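Ectonucleoside triphosphate diphosphohydrolase 4 (Homo sapiens, PDB 6WG5) belongs to the GDA1/CD39 family of nucleoside phosphatases, a family grouped in the actin-like ATPase clan. Local coordinates at residues Y42-D47 with K123-Y128; V117-H122 with H157-F162; P316-C321 with Y338-G343; P323-D328 with A415-I420; P372-Q377 with F457-N462. All coordinates share one frame; numbering follows the deposited sequence.

In the fold
Two groups of contacts sit on opposite sides of the chain's centre, with contact 5 apart from both. Contact 1 pairs two strands of a mixed sheet, and contact 2, its centre about 9 Å away, packs the loops just before strands 127-131 and 167-169 of that sheet; Thr125 O and Leu161 N meet at 3.0 Å. Contacts 3 and 4, also about 9 Å between centres, share a three-stranded sheet, with Gly341 O 2.7 Å from Asp325 N. Contact 5 joins loops leading into a separate mixed sheet; its centre is about 39 Å from that of contact 1 and about 33 Å from that of contact 3. Its Phe457 side chain is about 13 Å from a bound NAG, part of a glycan that marks no pocket.

Contact 1 (Y42-D47 with K123-Y128); sequences YGIVVD and KETPLY
Strand 40-48 runs parallel to the chain entering strand 127-131, the two directions 20° apart, and Ile44 uses both its backbone groups on this partner: its N donates to Pro126 O (3.0 Å) and its O accepts from Tyr128 N (2.8 Å), before Val46 N reaches Tyr128 O (2.7 Å). On the face carrying Ile44 and Leu127, the branch methyl CG2 of Ile44 meets CD1 of Leu127 at 3.5 Å. The other arm of Ile44, with CG1 anti to the carbonyl carbon (chi1 -58°), carries CD1 back to Thr125 CG2, 3.7 Å away, the two side chains crossing at about a right angle. Thr125 OG1 is bonded to Lys121 O, and a water links it to Tyr42 N. A second water bridges Tyr42 O and Glu124 O at 2.9 Å from each. Direct amide bonds thus give way to water bridges at the Tyr42 end, where the chain bearing Thr125 has not yet become a strand, while methyl packing continues across the join.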
# COMPACT_ATOMS: atom_id res chain seq x y z
N TYR A 42 2.84 22.72 -11.38
CA TYR A 42 3.34 22.05 -10.18
C TYR A 42 2.21 21.75 -9.22
O TYR A 42 1.15 22.38 -9.23
CB TYR A 42 4.41 22.92 -9.49
CG TYR A 42 5.55 23.32 -10.40
CD1 TYR A 42 5.42 24.39 -11.28
CD2 TYR A 42 6.75 22.62 -10.39
CE1 TYR A 42 6.45 24.75 -12.12
CE2 TYR A 42 7.79 22.98 -11.23
CZ TYR A 42 7.63 24.05 -12.09
OH TYR A 42 8.66 24.41 -12.93
N GLY A 43 2.45 20.75 -8.38
CA GLY A 43 1.52 20.40 -7.32
C GLY A 43 2.28 19.82 -6.15
O GLY A 43 3.34 19.21 -6.33
N ILE A 44 1.75 20.04 -4.95
CA ILE A 44 2.45 19.69 -3.72
C ILE A 44 1.53 18.84 -2.85
O ILE A 44 0.36 19.19 -2.65
CB ILE A 44 2.91 20.94 -2.95
CG1 ILE A 44 3.83 21.80 -3.83
CG2 ILE A 44 3.65 20.55 -1.68
CD1 ILE A 44 3.81 23.27 -3.47
N VAL A 45 2.06 17.73 -2.33
CA VAL A 45 1.33 16.83 -1.45
C VAL A 45 2.18 16.60 -0.21
O VAL A 45 3.38 16.33 -0.32
CB VAL A 45 1.00 15.49 -2.14
CG1 VAL A 45 0.14 14.62 -1.22
CG2 VAL A 45 0.30 15.73 -3.46
N VAL A 46 1.55 16.69 0.96
CA VAL A 46 2.20 16.40 2.23
C VAL A 46 1.58 15.13 2.80
O VAL A 46 0.36 15.08 3.03
CB VAL A 46 2.07 17.57 3.22
CG1 VAL A 46 2.59 17.18 4.60
CG2 VAL A 46 2.83 18.78 2.71
N ASP A 47 2.41 14.12 3.03
CA ASP A 47 1.99 12.90 3.71
C ASP A 47 2.26 13.07 5.20
O ASP A 47 3.42 13.05 5.64
CB ASP A 47 2.73 11.69 3.15
CG ASP A 47 2.58 10.45 4.01
OD1 ASP A 47 1.61 10.37 4.79
OD2 ASP A 47 3.44 9.55 3.91
N LYS A 123 0.94 30.85 -6.99
CA LYS A 123 -0.49 31.17 -6.99
C LYS A 123 -1.31 30.11 -7.71
O LYS A 123 -2.48 29.90 -7.38
CB LYS A 123 -0.72 32.55 -7.62
CG LYS A 123 -0.26 32.66 -9.07
CD LYS A 123 -0.59 34.02 -9.66
CE LYS A 123 0.42 35.08 -9.25
NZ LYS A 123 1.45 35.31 -10.30
N GLU A 124 -0.71 29.43 -8.69
CA GLU A 124 -1.40 28.41 -9.47
C GLU A 124 -1.05 26.99 -9.04
O GLU A 124 -1.48 26.04 -9.70
CB GLU A 124 -1.08 28.59 -10.96
CG GLU A 124 -1.86 29.71 -11.62
CD GLU A 124 -1.38 30.00 -13.02
OE1 GLU A 124 -0.47 29.29 -13.50
OE2 GLU A 124 -1.91 30.95 -13.65
N THR A 125 -0.29 26.83 -7.96
CA THR A 125 0.15 25.52 -7.51
C THR A 125 -0.69 25.07 -6.33
O THR A 125 -0.68 25.75 -5.29
CB THR A 125 1.62 25.56 -7.12
OG1 THR A 125 2.41 25.87 -8.28
CG2 THR A 125 2.08 24.23 -6.54
N PRO A 126 -1.42 23.96 -6.41
CA PRO A 126 -2.19 23.49 -5.26
C PRO A 126 -1.32 22.81 -4.22
O PRO A 126 -0.31 22.17 -4.53
CB PRO A 126 -3.19 22.51 -5.88
CG PRO A 126 -2.48 21.98 -7.07
CD PRO A 126 -1.67 23.13 -7.61
N LEU A 127 -1.73 22.95 -2.96
CA LEU A 127 -1.10 22.28 -1.84
C LEU A 127 -2.13 21.37 -1.17
O LEU A 127 -3.22 21.83 -0.82
CB LEU A 127 -0.55 23.29 -0.83
CG LEU A 127 -0.11 22.76 0.54
CD1 LEU A 127 1.10 21.83 0.42
CD2 LEU A 127 0.19 23.91 1.48
N TYR A 128 -1.78 20.10 -1.01
CA TYR A 128 -2.64 19.13 -0.35
C TYR A 128 -1.90 18.53 0.84
O TYR A 128 -0.77 18.06 0.70
CB TYR A 128 -3.07 18.02 -1.32
CG TYR A 128 -3.86 18.52 -2.51
CD1 TYR A 128 -5.19 18.88 -2.37
CD2 TYR A 128 -3.28 18.62 -3.77
CE1 TYR A 128 -5.93 19.34 -3.45
CE2 TYR A 128 -4.01 19.08 -4.85
CZ TYR A 128 -5.33 19.44 -4.69
OH TYR A 128 -6.06 19.89 -5.76
O HOH W 1 -0.81 23.57 -10.98
O HOH W 2 1.87 25.38 -11.37

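Contact 2 (V117-H122 with H157-F162); sequences VPRAKH and HFDFLF
Charge pairing joins Arg119 to Asp159. The arginine chain, bent at chi2 and chi3, brings NH1 to Asp159 OD2 at 2.6 Å in a fairly straight bond (164° at the hydrogen), while NH2 adds a weak bond to the same oxygen. OD2 lies almost in the guanidinium plane and is met on its anti side; the carboxylate and guanidinium planes are 56° apart. The loops carrying these residues follow helix 107-116 and helix 140-157 and lead toward the neighbouring parallel strands 127-131 and 167-169, so this contact ties together two helix-to-strand connections of one sheet. Ring packing lies next to the ion pair. The edge of Phe160 is directed at the face of His122 in an edge-to-face pair with centroids 5.0 Å apart and planes at 51°; its CE1 comes 3.6 Å from His122 CG. The opposite face of the imidazole is covered by Arg119 CA. Hydrogen bonding probably helps fix the imidazole's rotation: His122 NE2 donates to Val117 O at 2.6 Å, the oxygen near the ring plane and NE2 above the carbonyl plane, with a weak second bond to Ala114 O. Backbone contact is lighter, with the CA-H of Phe160 pointing at His122 O, 3.4 Å from CA.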
# COMPACT_ATOMS: atom_id res chain seq x y z
N VAL A 117 9.59 25.43 -6.31
CA VAL A 117 8.54 25.88 -7.22
C VAL A 117 8.76 27.36 -7.53
O VAL A 117 8.90 28.16 -6.59
CB VAL A 117 7.16 25.64 -6.62
CG1 VAL A 117 6.07 26.01 -7.62
CG2 VAL A 117 7.00 24.19 -6.18
N PRO A 118 8.81 27.76 -8.80
CA PRO A 118 9.03 29.18 -9.11
C PRO A 118 8.00 30.07 -8.45
O PRO A 118 6.81 29.75 -8.40
CB PRO A 118 8.92 29.23 -10.64
CG PRO A 118 9.24 27.85 -11.09
CD PRO A 118 8.73 26.94 -10.02
N ARG A 119 8.47 31.22 -7.95
CA ARG A 119 7.58 32.16 -7.27
C ARG A 119 6.36 32.49 -8.12
O ARG A 119 5.26 32.67 -7.59
CB ARG A 119 8.35 33.44 -6.92
CG ARG A 119 8.87 33.49 -5.49
CD ARG A 119 7.73 33.61 -4.50
NE ARG A 119 6.86 34.75 -4.81
CZ ARG A 119 5.61 34.88 -4.38
NH1 ARG A 119 5.05 33.94 -3.62
NH2 ARG A 119 4.90 35.95 -4.72
N ALA A 120 6.54 32.57 -9.44
CA ALA A 120 5.44 32.96 -10.32
C ALA A 120 4.33 31.91 -10.37
O ALA A 120 3.19 32.26 -10.67
CB ALA A 120 5.96 33.22 -11.73
N LYS A 121 4.64 30.65 -10.07
CA LYS A 121 3.68 29.57 -10.17
C LYS A 121 3.02 29.21 -8.84
O LYS A 121 2.10 28.38 -8.82
CB LYS A 121 4.35 28.32 -10.76
CG LYS A 121 4.62 28.40 -12.25
CD LYS A 121 3.41 27.94 -13.05
CE LYS A 121 3.51 28.36 -14.51
NZ LYS A 121 4.75 27.86 -15.16
N HIS A 122 3.47 29.80 -7.73
CA HIS A 122 2.88 29.49 -6.43
C HIS A 122 1.38 29.72 -6.44
O HIS A 122 0.61 28.88 -5.95
CB HIS A 122 3.54 30.34 -5.34
CG HIS A 122 4.97 29.98 -5.07
ND1 HIS A 122 5.67 30.47 -3.99
CD2 HIS A 122 5.83 29.18 -5.75
CE1 HIS A 122 6.90 29.99 -4.01
NE2 HIS A 122 7.02 29.20 -5.07
N HIS A 157 1.03 33.01 4.85
CA HIS A 157 2.47 32.87 4.68
C HIS A 157 2.88 32.29 3.34
O HIS A 157 4.05 32.41 2.96
CB HIS A 157 3.03 31.98 5.80
CG HIS A 157 3.12 32.67 7.13
ND1 HIS A 157 2.69 32.08 8.30
CD2 HIS A 157 3.60 33.89 7.47
CE1 HIS A 157 2.90 32.92 9.30
NE2 HIS A 157 3.45 34.02 8.83
N PHE A 158 1.95 31.67 2.60
CA PHE A 158 2.27 31.08 1.31
C PHE A 158 1.15 31.40 0.33
O PHE A 158 -0.00 31.61 0.72
CB PHE A 158 2.46 29.56 1.41
CG PHE A 158 3.50 29.16 2.42
CD1 PHE A 158 4.84 29.12 2.08
CD2 PHE A 158 3.13 28.81 3.71
CE1 PHE A 158 5.80 28.75 3.01
CE2 PHE A 158 4.08 28.43 4.64
CZ PHE A 158 5.41 28.41 4.29
N ASP A 159 1.50 31.43 -0.96
CA ASP A 159 0.57 31.79 -2.02
C ASP A 159 -0.04 30.58 -2.72
O ASP A 159 -0.72 30.74 -3.73
CB ASP A 159 1.27 32.68 -3.05
CG ASP A 159 1.62 34.05 -2.51
OD1 ASP A 159 0.88 34.55 -1.63
OD2 ASP A 159 2.63 34.63 -2.96
N PHE A 160 0.18 29.37 -2.19
CA PHE A 160 -0.37 28.17 -2.81
C PHE A 160 -1.89 28.16 -2.71
O PHE A 160 -2.48 28.72 -1.78
CB PHE A 160 0.20 26.93 -2.14
CG PHE A 160 1.70 26.86 -2.15
CD1 PHE A 160 2.41 27.13 -3.31
CD2 PHE A 160 2.40 26.53 -1.00
CE1 PHE A 160 3.79 27.07 -3.32
CE2 PHE A 160 3.78 26.47 -1.01
CZ PHE A 160 4.48 26.74 -2.17
N LEU A 161 -2.53 27.51 -3.69
CA LEU A 161 -3.97 27.29 -3.62
C LEU A 161 -4.27 26.35 -2.47
O LEU A 161 -3.97 25.15 -2.54
CB LEU A 161 -4.49 26.70 -4.94
CG LEU A 161 -4.33 27.54 -6.21
CD1 LEU A 161 -4.80 26.73 -7.41
CD2 LEU A 161 -5.11 28.84 -6.11
N PHE A 162 -4.86 26.88 -1.40
CA PHE A 162 -5.10 26.10 -0.19
C PHE A 162 -6.45 26.50 0.38
O PHE A 162 -6.66 27.66 0.74
CB PHE A 162 -3.98 26.35 0.84
CG PHE A 162 -3.90 25.30 1.91
CD1 PHE A 162 -4.09 25.63 3.24
CD2 PHE A 162 -3.64 23.98 1.58
CE1 PHE A 162 -4.01 24.67 4.23
CE2 PHE A 162 -3.56 23.01 2.57
CZ PHE A 162 -3.75 23.36 3.89

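Contact 3 (P316-C321 with Y338-G343); sequences PYLDPC and YLRGTG
Arg340 lies alongside Leu318, both side chains pointing the same way from one face of a parallel strand pair. Its CB sits 4.0 Å from Pro316 CG and also borders Leu318 CD2. With CG anti to the backbone N (chi1 -165°), the chain then bends at chi2 and chi3, bringing NE back to the same two neighbours. At the tip, CZ is 3.7 Å from Leu318 CD2, which lies over the centre of one guanidinium face; NH1 and NH2 lie beneath the same methyl, NH1 also near Pro316 CG. The charged group is therefore packed by its flat side against aliphatic carbon. On the opposite face of the strand pair, Tyr317 CB meets Leu339 CD2 at 3.7 Å. Asp319 OD2 accepts from Cys321 N (3.1 Å) in an Asx turn and also bonds Tyr290 OH, while OD1 forms a salt bridge with Arg287. Backbone bonds, from Tyr317 N-Tyr338 O to Thr342 N-Asp319 O, pair 317-319 with 335-341. Within this chain it is an outermost strand of a three-stranded mixed sheet, with the Cys321-Cys348 disulfide two residues beyond its end.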
# COMPACT_ATOMS: atom_id res chain seq x y z
N PRO A 316 11.08 -27.36 27.10
CA PRO A 316 10.59 -26.23 26.31
C PRO A 316 9.48 -26.63 25.35
O PRO A 316 9.38 -27.78 24.91
CB PRO A 316 11.84 -25.79 25.54
CG PRO A 316 12.59 -27.06 25.32
CD PRO A 316 12.31 -27.94 26.52
N TYR A 317 8.64 -25.65 25.04
CA TYR A 317 7.63 -25.84 24.01
C TYR A 317 8.31 -25.96 22.65
O TYR A 317 9.15 -25.13 22.29
CB TYR A 317 6.64 -24.67 24.01
CG TYR A 317 5.49 -24.83 23.05
CD1 TYR A 317 5.50 -24.20 21.81
CD2 TYR A 317 4.39 -25.61 23.38
CE1 TYR A 317 4.45 -24.34 20.93
CE2 TYR A 317 3.34 -25.76 22.50
CZ TYR A 317 3.37 -25.12 21.28
OH TYR A 317 2.31 -25.27 20.41
N LEU A 318 7.96 -26.99 21.89
CA LEU A 318 8.57 -27.24 20.60
C LEU A 318 7.78 -26.49 19.54
O LEU A 318 6.67 -26.89 19.17
CB LEU A 318 8.62 -28.74 20.30
CG LEU A 318 9.34 -29.59 21.35
CD1 LEU A 318 9.46 -31.02 20.87
CD2 LEU A 318 10.72 -29.03 21.68
N ASP A 319 8.35 -25.39 19.05
CA ASP A 319 7.66 -24.50 18.12
C ASP A 319 8.07 -24.85 16.70
O ASP A 319 9.23 -24.63 16.33
CB ASP A 319 8.00 -23.05 18.43
CG ASP A 319 7.20 -22.07 17.59
OD1 ASP A 319 7.52 -20.87 17.61
OD2 ASP A 319 6.25 -22.51 16.90
N PRO A 320 7.17 -25.39 15.87
CA PRO A 320 7.54 -25.68 14.48
C PRO A 320 7.75 -24.44 13.63
O PRO A 320 8.33 -24.54 12.54
CB PRO A 320 6.36 -26.50 13.96
CG PRO A 320 5.20 -26.01 14.76
CD PRO A 320 5.75 -25.69 16.12
N CYS A 321 7.31 -23.27 14.10
CA CYS A 321 7.44 -22.02 13.38
C CYS A 321 8.76 -21.32 13.64
O CYS A 321 8.93 -20.16 13.24
CB CYS A 321 6.28 -21.09 13.73
SG CYS A 321 4.66 -21.70 13.19
N TYR A 338 9.74 -21.09 27.73
CA TYR A 338 10.89 -21.42 26.90
C TYR A 338 10.46 -22.24 25.70
O TYR A 338 9.63 -23.15 25.81
CB TYR A 338 11.94 -22.17 27.72
CG TYR A 338 12.43 -21.38 28.91
CD1 TYR A 338 13.45 -20.44 28.77
CD2 TYR A 338 11.87 -21.56 30.16
CE1 TYR A 338 13.90 -19.71 29.85
CE2 TYR A 338 12.32 -20.83 31.26
CZ TYR A 338 13.33 -19.91 31.09
OH TYR A 338 13.78 -19.18 32.17
N LEU A 339 11.03 -21.92 24.54
CA LEU A 339 10.70 -22.58 23.29
C LEU A 339 11.97 -23.16 22.67
O LEU A 339 13.09 -22.74 22.97
CB LEU A 339 10.05 -21.61 22.29
CG LEU A 339 9.06 -20.57 22.84
CD1 LEU A 339 8.58 -19.67 21.71
CD2 LEU A 339 7.88 -21.24 23.53
N ARG A 340 11.77 -24.14 21.78
CA ARG A 340 12.85 -24.66 20.95
C ARG A 340 12.29 -24.92 19.57
O ARG A 340 11.27 -25.60 19.43
CB ARG A 340 13.44 -25.94 21.54
CG ARG A 340 14.78 -26.33 20.92
CD ARG A 340 14.90 -27.83 20.76
NE ARG A 340 14.66 -28.54 22.01
CZ ARG A 340 14.27 -29.81 22.09
NH1 ARG A 340 14.08 -30.37 23.27
NH2 ARG A 340 14.07 -30.52 20.98
N GLY A 341 12.96 -24.39 18.55
CA GLY A 341 12.45 -24.50 17.19
C GLY A 341 12.70 -25.88 16.61
O GLY A 341 13.81 -26.42 16.71
N THR A 342 11.66 -26.45 16.01
CA THR A 342 11.78 -27.73 15.31
C THR A 342 11.74 -27.57 13.79
O THR A 342 11.84 -28.57 13.08
CB THR A 342 10.66 -28.68 15.76
OG1 THR A 342 9.38 -28.09 15.52
CG2 THR A 342 10.80 -28.99 17.24
N GLY A 343 11.60 -26.34 13.29
CA GLY A 343 11.74 -26.06 11.87
C GLY A 343 10.91 -26.93 10.95
O GLY A 343 11.44 -27.56 10.04

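Contact 4 (P323-D328 with A415-I420); sequences PLDIKD and ATKWSI
One face of the Trp418 indole is covered by Ile326 in a CH-pi contact: CD1 stands 3.4 Å from the centroid of the six-membered ring, only 7° off its normal. Pro323 approaches the ring obliquely, its CB 3.8 Å from Trp418 CE3, the two side chains lying side by side. These apolar residues bracket a type II beta turn, Pro323 to Ile326, that leads into strand 327-332 and is docked here on the first residue of helix 418-427. Ile326 reaches the indole because CG1 is anti to its backbone N (chi1 -168°) and the chain stays extended through CD1. Helix 436-456 adds Leu439 and Lys440 to the tryptophan's surroundings. Within the turn, Leu324 runs alongside Lys417, CD2 to CG 4.0 Å; Asp325 OD2 is likewise beside Lys417 CG, although the lysine NZ stays 6.2 Å from that carboxylate oxygen. The turn and the helix start are joined directly by Trp418 N, which donates to Leu324 O at 2.8 Å.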
# COMPACT_ATOMS: atom_id res chain seq x y z
N PRO A 323 13.22 -21.69 13.50
CA PRO A 323 14.29 -22.49 12.89
C PRO A 323 14.72 -23.64 13.80
O PRO A 323 14.61 -23.56 15.02
CB PRO A 323 15.43 -21.48 12.69
CG PRO A 323 14.77 -20.16 12.68
CD PRO A 323 13.58 -20.27 13.58
N LEU A 324 15.22 -24.70 13.18
CA LEU A 324 15.61 -25.89 13.92
C LEU A 324 16.67 -25.55 14.96
O LEU A 324 17.70 -24.95 14.64
CB LEU A 324 16.12 -26.96 12.96
CG LEU A 324 16.58 -28.28 13.59
CD1 LEU A 324 15.39 -29.07 14.12
CD2 LEU A 324 17.36 -29.09 12.58
N ASP A 325 16.42 -25.95 16.21
CA ASP A 325 17.36 -25.91 17.33
C ASP A 325 17.58 -24.51 17.89
O ASP A 325 18.44 -24.35 18.78
CB ASP A 325 18.72 -26.51 16.97
CG ASP A 325 18.67 -28.01 16.82
OD1 ASP A 325 17.73 -28.64 17.35
OD2 ASP A 325 19.59 -28.58 16.18
N ILE A 326 16.86 -23.49 17.42
CA ILE A 326 16.95 -22.18 18.05
C ILE A 326 16.25 -22.23 19.40
O ILE A 326 15.24 -22.92 19.59
CB ILE A 326 16.34 -21.08 17.16
CG1 ILE A 326 16.71 -19.70 17.70
CG2 ILE A 326 14.82 -21.22 17.11
CD1 ILE A 326 16.27 -18.54 16.82
N LYS A 327 16.79 -21.48 20.36
CA LYS A 327 16.20 -21.37 21.69
C LYS A 327 15.66 -19.96 21.86
O LYS A 327 16.41 -18.98 21.77
CB LYS A 327 17.23 -21.71 22.77
CG LYS A 327 17.69 -23.16 22.68
CD LYS A 327 18.77 -23.49 23.70
CE LYS A 327 19.25 -24.92 23.53
NZ LYS A 327 20.15 -25.36 24.62
N ASP A 328 14.35 -19.86 22.08
CA ASP A 328 13.65 -18.59 22.25
C ASP A 328 12.84 -18.66 23.53
O ASP A 328 12.66 -19.73 24.12
CB ASP A 328 12.75 -18.30 21.04
CG ASP A 328 12.24 -16.87 21.01
OD1 ASP A 328 12.93 -15.98 21.56
OD2 ASP A 328 11.16 -16.62 20.42
N ALA A 415 14.31 -26.15 8.03
CA ALA A 415 14.92 -27.39 8.50
C ALA A 415 16.43 -27.27 8.71
O ALA A 415 17.06 -28.25 9.11
CB ALA A 415 14.63 -28.52 7.52
N THR A 416 17.01 -26.09 8.47
CA THR A 416 18.44 -25.89 8.65
C THR A 416 18.73 -25.50 10.09
O THR A 416 18.06 -24.62 10.64
CB THR A 416 18.95 -24.81 7.69
OG1 THR A 416 18.65 -25.18 6.34
CG2 THR A 416 20.46 -24.62 7.83
N LYS A 417 19.73 -26.14 10.69
CA LYS A 417 20.09 -25.84 12.07
C LYS A 417 20.34 -24.35 12.25
O LYS A 417 20.92 -23.69 11.38
CB LYS A 417 21.35 -26.61 12.48
CG LYS A 417 21.19 -28.12 12.53
CD LYS A 417 22.49 -28.76 12.99
CE LYS A 417 22.68 -30.15 12.41
NZ LYS A 417 24.13 -30.50 12.34
N TRP A 418 19.90 -23.82 13.39
CA TRP A 418 20.07 -22.40 13.67
C TRP A 418 21.54 -21.99 13.58
O TRP A 418 21.85 -20.90 13.09
CB TRP A 418 19.51 -22.08 15.06
CG TRP A 418 19.70 -20.66 15.48
CD1 TRP A 418 20.43 -20.21 16.54
CD2 TRP A 418 19.14 -19.50 14.86
NE1 TRP A 418 20.37 -18.84 16.61
CE2 TRP A 418 19.58 -18.38 15.59
CE3 TRP A 418 18.31 -19.30 13.75
CZ2 TRP A 418 19.22 -17.08 15.26
CZ3 TRP A 418 17.95 -18.00 13.42
CH2 TRP A 418 18.40 -16.91 14.17
N SER A 419 22.45 -22.85 14.04
CA SER A 419 23.87 -22.50 14.02
C SER A 419 24.37 -22.36 12.59
O SER A 419 25.19 -21.48 12.30
CB SER A 419 24.68 -23.56 14.77
OG SER A 419 24.48 -24.85 14.21
N ILE A 420 23.90 -23.21 11.68
CA ILE A 420 24.29 -23.09 10.27
C ILE A 420 23.75 -21.79 9.68
O ILE A 420 24.49 -21.02 9.06
CB ILE A 420 23.79 -24.32 9.48
CG1 ILE A 420 24.47 -25.59 10.02
CG2 ILE A 420 24.07 -24.15 7.99
CD1 ILE A 420 23.89 -26.87 9.46

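Contact 5 (P372-Q377 with F457-N462); sequences PPIHFQ and FSFPVN
Two loops that lead into neighbouring parallel strands, 381-385 and 466-468 of a six-stranded mixed sheet, pack here through an aromatic cluster centred on Phe376 and Phe459. The two rings form an edge-to-face pair, with the edge of Phe376 toward the face of Phe459, centroids 5.1 Å apart and planes at 64°. The atom making the approach is Phe376 CE1, which comes 3.4 Å from Phe459 CD1, toward the rim of that face. Phe376 is itself sandwiched. Pro460 CD sits over the centre of one face in a CH-pi contact, 3.6 Å from the centroid and 14° off the normal, while CB of Ile374, from its own loop, lies over the opposite face nearer the rim. The isoleucine also reaches across: its CD1 is 4.0 Å from Phe459 CZ, the side chains meeting at about a right angle. Phe459 is held further by Phe453, stacked on it, and by Phe381 and Tyr463, each edge-to-face. No hydrogen bond links the two segments; Phe457 O and Phe459 O instead bond Gln371 NE2 and His454 ND1. The loops are thus joined by ring and aliphatic packing, with the carbonyls of Phe457 and Phe459 bonded to residues outside the pair of segments.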
# COMPACT_ATOMS: atom_id res chain seq x y z
N PRO A 372 -14.74 -9.46 -2.83
CA PRO A 372 -15.35 -9.70 -4.13
C PRO A 372 -14.59 -10.77 -4.88
O PRO A 372 -13.37 -10.93 -4.69
CB PRO A 372 -15.25 -8.34 -4.83
CG PRO A 372 -14.94 -7.35 -3.77
CD PRO A 372 -14.20 -8.10 -2.72
N PRO A 373 -15.26 -11.52 -5.75
CA PRO A 373 -14.56 -12.58 -6.48
C PRO A 373 -13.45 -12.00 -7.34
O PRO A 373 -13.58 -10.92 -7.92
CB PRO A 373 -15.66 -13.21 -7.33
CG PRO A 373 -16.68 -12.13 -7.49
CD PRO A 373 -16.65 -11.36 -6.20
N ILE A 374 -12.34 -12.72 -7.41
CA ILE A 374 -11.19 -12.35 -8.24
C ILE A 374 -11.18 -13.25 -9.47
O ILE A 374 -11.28 -14.47 -9.36
CB ILE A 374 -9.87 -12.47 -7.46
CG1 ILE A 374 -9.86 -11.50 -6.27
CG2 ILE A 374 -8.68 -12.20 -8.38
CD1 ILE A 374 -8.69 -11.71 -5.33
N HIS A 375 -11.07 -12.63 -10.65
CA HIS A 375 -10.93 -13.37 -11.90
C HIS A 375 -9.48 -13.85 -11.99
O HIS A 375 -8.63 -13.27 -12.67
CB HIS A 375 -11.31 -12.48 -13.08
CG HIS A 375 -11.63 -13.24 -14.33
ND1 HIS A 375 -11.74 -12.63 -15.56
CD2 HIS A 375 -11.86 -14.56 -14.54
CE1 HIS A 375 -12.02 -13.54 -16.48
NE2 HIS A 375 -12.10 -14.72 -15.88
N PHE A 376 -9.21 -14.95 -11.28
CA PHE A 376 -7.83 -15.40 -11.12
C PHE A 376 -7.17 -15.68 -12.47
O PHE A 376 -6.00 -15.34 -12.68
CB PHE A 376 -7.77 -16.64 -10.23
CG PHE A 376 -8.03 -16.35 -8.77
CD1 PHE A 376 -7.19 -15.51 -8.06
CD2 PHE A 376 -9.12 -16.91 -8.12
CE1 PHE A 376 -7.42 -15.24 -6.72
CE2 PHE A 376 -9.35 -16.65 -6.79
CZ PHE A 376 -8.51 -15.81 -6.09
N GLN A 377 -7.90 -16.31 -13.39
CA GLN A 377 -7.32 -16.65 -14.69
C GLN A 377 -6.95 -15.42 -15.50
O GLN A 377 -6.14 -15.52 -16.43
CB GLN A 377 -8.27 -17.55 -15.48
CG GLN A 377 -9.67 -16.99 -15.67
CD GLN A 377 -10.66 -17.51 -14.64
OE1 GLN A 377 -10.34 -17.62 -13.46
NE2 GLN A 377 -11.86 -17.85 -15.10
N PHE A 457 -6.81 -15.25 1.27
CA PHE A 457 -7.40 -14.61 0.10
C PHE A 457 -7.77 -15.60 -1.00
O PHE A 457 -8.38 -15.20 -2.00
CB PHE A 457 -6.44 -13.56 -0.47
CG PHE A 457 -6.14 -12.43 0.49
CD1 PHE A 457 -7.16 -11.78 1.16
CD2 PHE A 457 -4.84 -12.03 0.72
CE1 PHE A 457 -6.89 -10.75 2.04
CE2 PHE A 457 -4.56 -11.00 1.60
CZ PHE A 457 -5.58 -10.36 2.26
N SER A 458 -7.40 -16.87 -0.85
CA SER A 458 -7.86 -17.95 -1.72
C SER A 458 -7.24 -17.89 -3.11
O SER A 458 -7.88 -18.27 -4.10
CB SER A 458 -9.39 -17.96 -1.84
OG SER A 458 -9.99 -18.15 -0.57
N PHE A 459 -6.00 -17.43 -3.22
CA PHE A 459 -5.30 -17.48 -4.50
C PHE A 459 -4.94 -18.93 -4.83
O PHE A 459 -4.45 -19.65 -3.96
CB PHE A 459 -4.04 -16.62 -4.47
CG PHE A 459 -4.30 -15.15 -4.69
CD1 PHE A 459 -4.13 -14.58 -5.94
CD2 PHE A 459 -4.70 -14.34 -3.64
CE1 PHE A 459 -4.37 -13.23 -6.14
CE2 PHE A 459 -4.94 -12.99 -3.84
CZ PHE A 459 -4.77 -12.44 -5.09
N PRO A 460 -5.16 -19.37 -6.07
CA PRO A 460 -4.80 -20.75 -6.41
C PRO A 460 -3.33 -21.03 -6.16
O PRO A 460 -2.48 -20.15 -6.30
CB PRO A 460 -5.14 -20.85 -7.91
CG PRO A 460 -6.11 -19.76 -8.16
CD PRO A 460 -5.75 -18.66 -7.21
N VAL A 461 -3.03 -22.27 -5.76
CA VAL A 461 -1.65 -22.66 -5.54
C VAL A 461 -0.83 -22.47 -6.81
O VAL A 461 0.34 -22.09 -6.77
CB VAL A 461 -1.58 -24.11 -5.03
CG1 VAL A 461 -0.13 -24.60 -4.98
CG2 VAL A 461 -2.22 -24.22 -3.66
N ASN A 462 -1.45 -22.73 -7.96
CA ASN A 462 -0.79 -22.59 -9.25
C ASN A 462 -0.80 -21.16 -9.77
O ASN A 462 -0.44 -20.94 -10.93
CB ASN A 462 -1.44 -23.51 -10.28
CG ASN A 462 -2.91 -23.19 -10.49
OD1 ASN A 462 -3.68 -23.09 -9.53
ND2 ASN A 462 -3.31 -23.02 -11.74